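Local coordinates for protein MdbA (Actinomyces oris, PDB 4Z7X) that probably catalyses disulfide-bond formation in exported proteins as a thioredoxin-fold thiol-disulfide oxidoreductase, in a machinery linked to sortase-mediated pilus assembly, at residues 75-80 with 214-219; 68-73 with 195-200. One frame throughout, in Å; residues are numbered along the deposited sequence.

From the N terminus, the chain passes strand 58-63 and enters helix 68-86, whose first turns supply residues 68-73 to contact 2 and whose middle supplies 75-80 to contact 1. After a largely helical excursion it returns at 195-200, the loop leading into strand 198-201 and that strand's first residues, closing contact 2 against the start of the helix. It then runs on to helix 216-222, whose beginning closes contact 1. The two loops therefore cross. Contact 2 ties the helix to the central sheet, and contact 1 ties the C-terminal helix to the same helix further along. They meet where Leu-217 CD1 packs 4.2 Å from Phe-73 CZ.

Contact 1. Residues 75-80 with 214-219; sequences GLHTQE and PTSLTE
Glu-80 reaches from helix 68-86 to the first turn of helix 216-222, where both its carboxylate oxygens are gripped. Glu-80 OE1 accepts from Leu-217 N (2.9 Å) on the syn side, 29° out of the carboxylate plane. Glu-80 OE2 takes two donors of one residue: Thr-218 OG1 at 2.6 Å, on the anti lone pair, and Thr-218 N at 2.7 Å, from above the plane. CG lies between the backbone N and the carbonyl carbon of Glu-80 (chi1 70°), and from there the extended chain carries the carboxylate to the helix start.

His-77, which also touches the other segment, helps to position the carboxylate: its ND1 donates to Glu-80 OE1 (2.8 Å), nearly in the ring plane and on the anti lone pair. Leu-217 CD1 comes obliquely against this ring, while Ser-216 OG, hydrogen-bonded to Thr-213 O, lies at the ring edge in the conformer described. Further out, Leu-76 CD1 packs on Pro-214 CD, and a water accepts from Glu-80 N and lies close to the carbonyl oxygens of Leu-76 and Pro-214. Replacing Glu-80 with an alanine would probably leave the Leu-217 and Thr-218 amides, the Thr-218 hydroxyl and His-77 ND1 without their acceptor.

The buried carboxylate thus serves as acceptor for the N-terminal amides of a helix from another part of the chain; four donors and the helix end would be expected to favour its charged form, probably outweighing the opposing Pro-214 carbonyl nearby.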
loop_
_atom_site.group_PDB
_atom_site.type_symbol
_atom_site.label_atom_id
_atom_site.label_comp_id
_atom_site.label_asym_id
_atom_site.label_seq_id
_atom_site.Cartn_x
_atom_site.Cartn_y
_atom_site.Cartn_z
ATOM N N GLY A 75 4.607 -0.631 10.603
ATOM C CA GLY A 75 4.342 -0.647 12.029
ATOM C C GLY A 75 4.653 0.699 12.719
ATOM O O GLY A 75 3.888 1.181 13.541
ATOM N N LEU A 76 5.766 1.318 12.365
ATOM C CA LEU A 76 6.175 2.549 12.989
ATOM C C LEU A 76 5.273 3.724 12.618
ATOM O O LEU A 76 5.019 4.588 13.435
ATOM C CB LEU A 76 7.625 2.867 12.598
ATOM C CG LEU A 76 8.293 4.098 13.196
ATOM C CD1 LEU A 76 8.286 3.989 14.718
ATOM C CD2 LEU A 76 9.713 4.295 12.654
ATOM N N HIS A 77 4.889 3.785 11.355
ATOM C CA HIS A 77 4.259 4.988 10.800
ATOM C C HIS A 77 2.763 4.908 10.577
ATOM O O HIS A 77 2.162 5.917 10.221
ATOM C CB HIS A 77 4.929 5.404 9.503
ATOM C CG HIS A 77 6.368 5.771 9.665
ATOM N ND1 HIS A 77 6.779 6.898 10.351
ATOM C CD2 HIS A 77 7.501 5.145 9.274
ATOM C CE1 HIS A 77 8.093 6.960 10.364
ATOM N NE2 HIS A 77 8.562 5.907 9.722
ATOM N N THR A 78 2.150 3.738 10.780
ATOM C CA THR A 78 0.712 3.628 10.462
ATOM C C THR A 78 -0.147 4.640 11.207
ATOM O O THR A 78 -1.055 5.225 10.629
ATOM C CB THR A 78 0.150 2.195 10.600
ATOM O OG1 THR A 78 -1.244 2.187 10.256
ATOM C CG2 THR A 78 0.346 1.619 12.022
ATOM N N GLN A 79 0.125 4.842 12.483
ATOM C CA GLN A 79 -0.704 5.747 13.270
ATOM C C GLN A 79 -0.621 7.164 12.708
ATOM O O GLN A 79 -1.658 7.825 12.498
ATOM C CB GLN A 79 -0.268 5.717 14.722
ATOM C CG GLN A 79 -1.191 6.503 15.597
ATOM C CD GLN A 79 -2.552 5.843 15.775
ATOM O OE1 GLN A 79 -2.761 4.607 15.589
ATOM N NE2 GLN A 79 -3.516 6.670 16.113
ATOM N N GLU A 80 0.585 7.635 12.422
ATOM C CA GLU A 80 0.717 9.031 11.938
ATOM C C GLU A 80 0.269 9.190 10.477
ATOM O O GLU A 80 -0.212 10.231 10.097
ATOM C CB GLU A 80 2.130 9.597 12.135
ATOM C CG GLU A 80 3.226 9.016 11.264
ATOM C CD GLU A 80 4.499 9.833 11.342
ATOM O OE1 GLU A 80 5.587 9.269 11.075
ATOM O OE2 GLU A 80 4.429 11.053 11.671
ATOM N N PRO A 214 7.876 7.681 15.476
ATOM C CA PRO A 214 6.510 7.568 14.973
ATOM C C PRO A 214 5.884 8.880 14.596
ATOM O O PRO A 214 4.729 8.904 14.173
ATOM C CB PRO A 214 5.710 6.957 16.139
ATOM C CG PRO A 214 6.623 6.838 17.286
ATOM C CD PRO A 214 8.011 7.210 16.871
ATOM N N THR A 215 6.608 9.972 14.778
ATOM C CA THR A 215 6.132 11.288 14.364
ATOM C C THR A 215 7.001 11.913 13.281
ATOM O O THR A 215 6.815 13.089 12.929
ATOM C CB THR A 215 6.120 12.257 15.549
ATOM O OG1 THR A 215 7.423 12.297 16.144
ATOM C CG2 THR A 215 5.120 11.806 16.533
ATOM N N SER A 216 7.942 11.146 12.761
ATOM C CA SER A 216 8.886 11.715 11.794
ATOM C C SER A 216 8.261 12.128 10.457
ATOM O O SER A 216 8.685 13.125 9.894
ATOM C CB SER A 216 10.109 10.831 11.618
ATOM O OG SER A 216 9.752 9.511 11.311
ATOM N N LEU A 217 7.228 11.434 9.971
ATOM C CA LEU A 217 6.555 11.878 8.745
ATOM C C LEU A 217 5.789 13.168 9.029
ATOM O O LEU A 217 5.751 14.070 8.194
ATOM C CB LEU A 217 5.613 10.808 8.119
ATOM C CG LEU A 217 6.373 9.619 7.509
ATOM C CD1 LEU A 217 5.386 8.505 7.286
ATOM C CD2 LEU A 217 7.053 10.008 6.209
ATOM N N THR A 218 5.148 13.247 10.182
ATOM C CA THR A 218 4.426 14.458 10.563
ATOM C C THR A 218 5.337 15.687 10.599
ATOM O O THR A 218 4.999 16.754 10.057
ATOM C CB THR A 218 3.664 14.229 11.869
ATOM O OG1 THR A 218 2.788 13.122 11.697
ATOM C CG2 THR A 218 2.890 15.429 12.256
ATOM N N GLU A 219 6.516 15.500 11.170
ATOM C CA GLU A 219 7.530 16.561 11.206
ATOM C C GLU A 219 7.977 17.002 9.827
ATOM O O GLU A 219 8.092 18.204 9.566
ATOM C CB GLU A 219 8.719 16.122 12.038
ATOM C CG GLU A 219 8.356 15.926 13.514
ATOM C CD GLU A 219 9.277 14.970 14.264
ATOM O OE1 GLU A 219 10.391 14.647 13.764
ATOM O OE2 GLU A 219 8.888 14.545 15.376
HETATM O O HOH W 1 3.058 6.644 13.765
#

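Contact 2. Residues 68-73 with 195-200; sequences SHCAQF and GTPTVF
Cys-70 points its sulfur at the Thr-196 to Pro-197 junction, where the peptide bond is cis. Cys-70 SG lies 3.5 Å from Pro-197 N and 3.6 Å from Thr-196 CB, placed there by a first torsion that sets it anti to its own carbonyl carbon (chi1 -67°). The proline ring fits against the first helical turn: Pro-197 CD lies 3.8 Å from Cys-70 SG and 3.7 Å from His-69 CB. The His-69 imidazole projects clear of the proline, and its CB does the packing.

One turn on, Phe-73 swings its ring toward the strand, CG being anti to the backbone N (chi1 -174°). Phe-73 CD2 comes within 4.2 Å of Pro-197 CG, and Phe-73 CZ meets Val-199 CG2 at 3.8 Å; both partners approach the ring obliquely. No hydrogen bond crosses between the segments, and their meeting is largely apolar. Within 195-200, Thr-198 OG1 donates to Gly-195 O (2.7 Å), bracing the turn that carries the cis peptide. Phe-131 of helix 123-140 and Phe-63 of strand 58-63 also touch Cys-70.

A cis-proline facing the second cysteine of a CxxC motif (Cys-67 and Cys-70), probably the redox-active pair, at the start of a helix is the hallmark of the thioredoxin-fold active site, consistent with the protein's classification as a thiol-disulfide oxidoreductase.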
loop_
_atom_site.group_PDB
_atom_site.type_symbol
_atom_site.label_atom_id
_atom_site.label_comp_id
_atom_site.label_asym_id
_atom_site.label_seq_id
_atom_site.Cartn_x
_atom_site.Cartn_y
_atom_site.Cartn_z
ATOM N N SER A 68 10.819 -7.028 4.972
ATOM C CA SER A 68 10.838 -6.772 6.418
ATOM C C SER A 68 11.006 -5.319 6.779
ATOM O O SER A 68 10.453 -4.872 7.785
ATOM C CB SER A 68 11.928 -7.634 7.077
ATOM O OG SER A 68 13.226 -7.257 6.649
ATOM N N HIS A 69 11.751 -4.568 5.960
ATOM C CA HIS A 69 11.884 -3.152 6.206
ATOM C C HIS A 69 10.561 -2.406 5.994
ATOM O O HIS A 69 10.230 -1.468 6.735
ATOM C CB HIS A 69 12.987 -2.559 5.333
ATOM C CG HIS A 69 14.338 -3.087 5.655
ATOM N ND1 HIS A 69 14.957 -4.067 4.917
ATOM C CD2 HIS A 69 15.179 -2.785 6.667
ATOM C CE1 HIS A 69 16.134 -4.332 5.454
ATOM N NE2 HIS A 69 16.287 -3.569 6.520
ATOM N N CYS A 70 9.810 -2.808 4.982
ATOM C CA CYS A 70 8.454 -2.296 4.756
ATOM C C CYS A 70 7.510 -2.652 5.907
ATOM O O CYS A 70 6.687 -1.846 6.291
ATOM C CB CYS A 70 7.877 -2.840 3.447
ATOM S SG CYS A 70 8.752 -2.201 2.010
ATOM N N ALA A 71 7.632 -3.853 6.449
ATOM C CA ALA A 71 6.785 -4.241 7.589
ATOM C C ALA A 71 7.099 -3.365 8.786
ATOM O O ALA A 71 6.181 -2.919 9.480
ATOM C CB ALA A 71 6.971 -5.724 7.926
ATOM N N GLN A 72 8.383 -3.106 9.033
ATOM C CA GLN A 72 8.801 -2.266 10.165
ATOM C C GLN A 72 8.289 -0.843 9.935
ATOM O O GLN A 72 7.823 -0.173 10.870
ATOM C CB GLN A 72 10.342 -2.226 10.290
ATOM C CG GLN A 72 10.993 -3.530 10.733
ATOM C CD GLN A 72 12.517 -3.441 10.793
ATOM O OE1 GLN A 72 13.221 -4.017 9.959
ATOM N NE2 GLN A 72 13.029 -2.707 11.770
ATOM N N PHE A 73 8.397 -0.373 8.680
ATOM C CA PHE A 73 7.972 0.967 8.332
ATOM C C PHE A 73 6.507 1.144 8.589
ATOM O O PHE A 73 6.095 2.138 9.190
ATOM C CB PHE A 73 8.313 1.263 6.856
ATOM C CG PHE A 73 8.039 2.688 6.422
ATOM C CD1 PHE A 73 6.752 3.069 6.045
ATOM C CD2 PHE A 73 9.071 3.643 6.369
ATOM C CE1 PHE A 73 6.486 4.373 5.658
ATOM C CE2 PHE A 73 8.816 4.932 5.962
ATOM C CZ PHE A 73 7.521 5.306 5.610
ATOM N N GLY A 195 15.395 -0.087 -4.020
ATOM C CA GLY A 195 14.995 -0.965 -2.947
ATOM C C GLY A 195 13.641 -0.596 -2.383
ATOM O O GLY A 195 12.999 0.357 -2.844
ATOM N N THR A 196 13.223 -1.341 -1.362
ATOM C CA THR A 196 11.979 -1.042 -0.644
ATOM C C THR A 196 12.231 -0.933 0.885
ATOM O O THR A 196 13.128 -1.569 1.415
ATOM C CB THR A 196 10.875 -2.091 -0.856
ATOM O OG1 THR A 196 11.386 -3.389 -0.550
ATOM C CG2 THR A 196 10.400 -2.085 -2.283
ATOM N N PRO A 197 11.492 -0.083 1.583
ATOM C CA PRO A 197 10.632 0.931 0.982
ATOM C C PRO A 197 11.416 2.035 0.274
ATOM O O PRO A 197 12.592 2.225 0.543
ATOM C CB PRO A 197 9.889 1.504 2.191
ATOM C CG PRO A 197 10.810 1.311 3.324
ATOM C CD PRO A 197 11.602 0.076 3.056
ATOM N N THR A 198 10.741 2.744 -0.643
ATOM C CA THR A 198 11.232 3.998 -1.187
ATOM C C THR A 198 10.104 4.988 -0.966
ATOM O O THR A 198 8.944 4.674 -1.265
ATOM C CB THR A 198 11.622 3.921 -2.690
ATOM O OG1 THR A 198 12.727 3.025 -2.864
ATOM C CG2 THR A 198 12.013 5.290 -3.176
ATOM N N VAL A 199 10.430 6.155 -0.442
ATOM C CA VAL A 199 9.420 7.170 -0.106
ATOM C C VAL A 199 9.751 8.499 -0.790
ATOM O O VAL A 199 10.902 8.958 -0.797
ATOM C CB VAL A 199 9.368 7.332 1.445
ATOM C CG1 VAL A 199 8.383 8.398 1.872
ATOM C CG2 VAL A 199 8.977 6.004 2.116
ATOM N N PHE A 200 8.712 9.125 -1.356
ATOM C CA PHE A 200 8.808 10.473 -1.899
ATOM C C PHE A 200 7.750 11.336 -1.238
ATOM O O PHE A 200 6.651 10.855 -0.898
ATOM C CB PHE A 200 8.578 10.439 -3.401
ATOM C CG PHE A 200 9.599 9.669 -4.157
ATOM C CD1 PHE A 200 10.720 10.307 -4.660
ATOM C CD2 PHE A 200 9.395 8.319 -4.442
ATOM C CE1 PHE A 200 11.670 9.598 -5.354
ATOM C CE2 PHE A 200 10.333 7.595 -5.151
ATOM C CZ PHE A 200 11.479 8.242 -5.615
#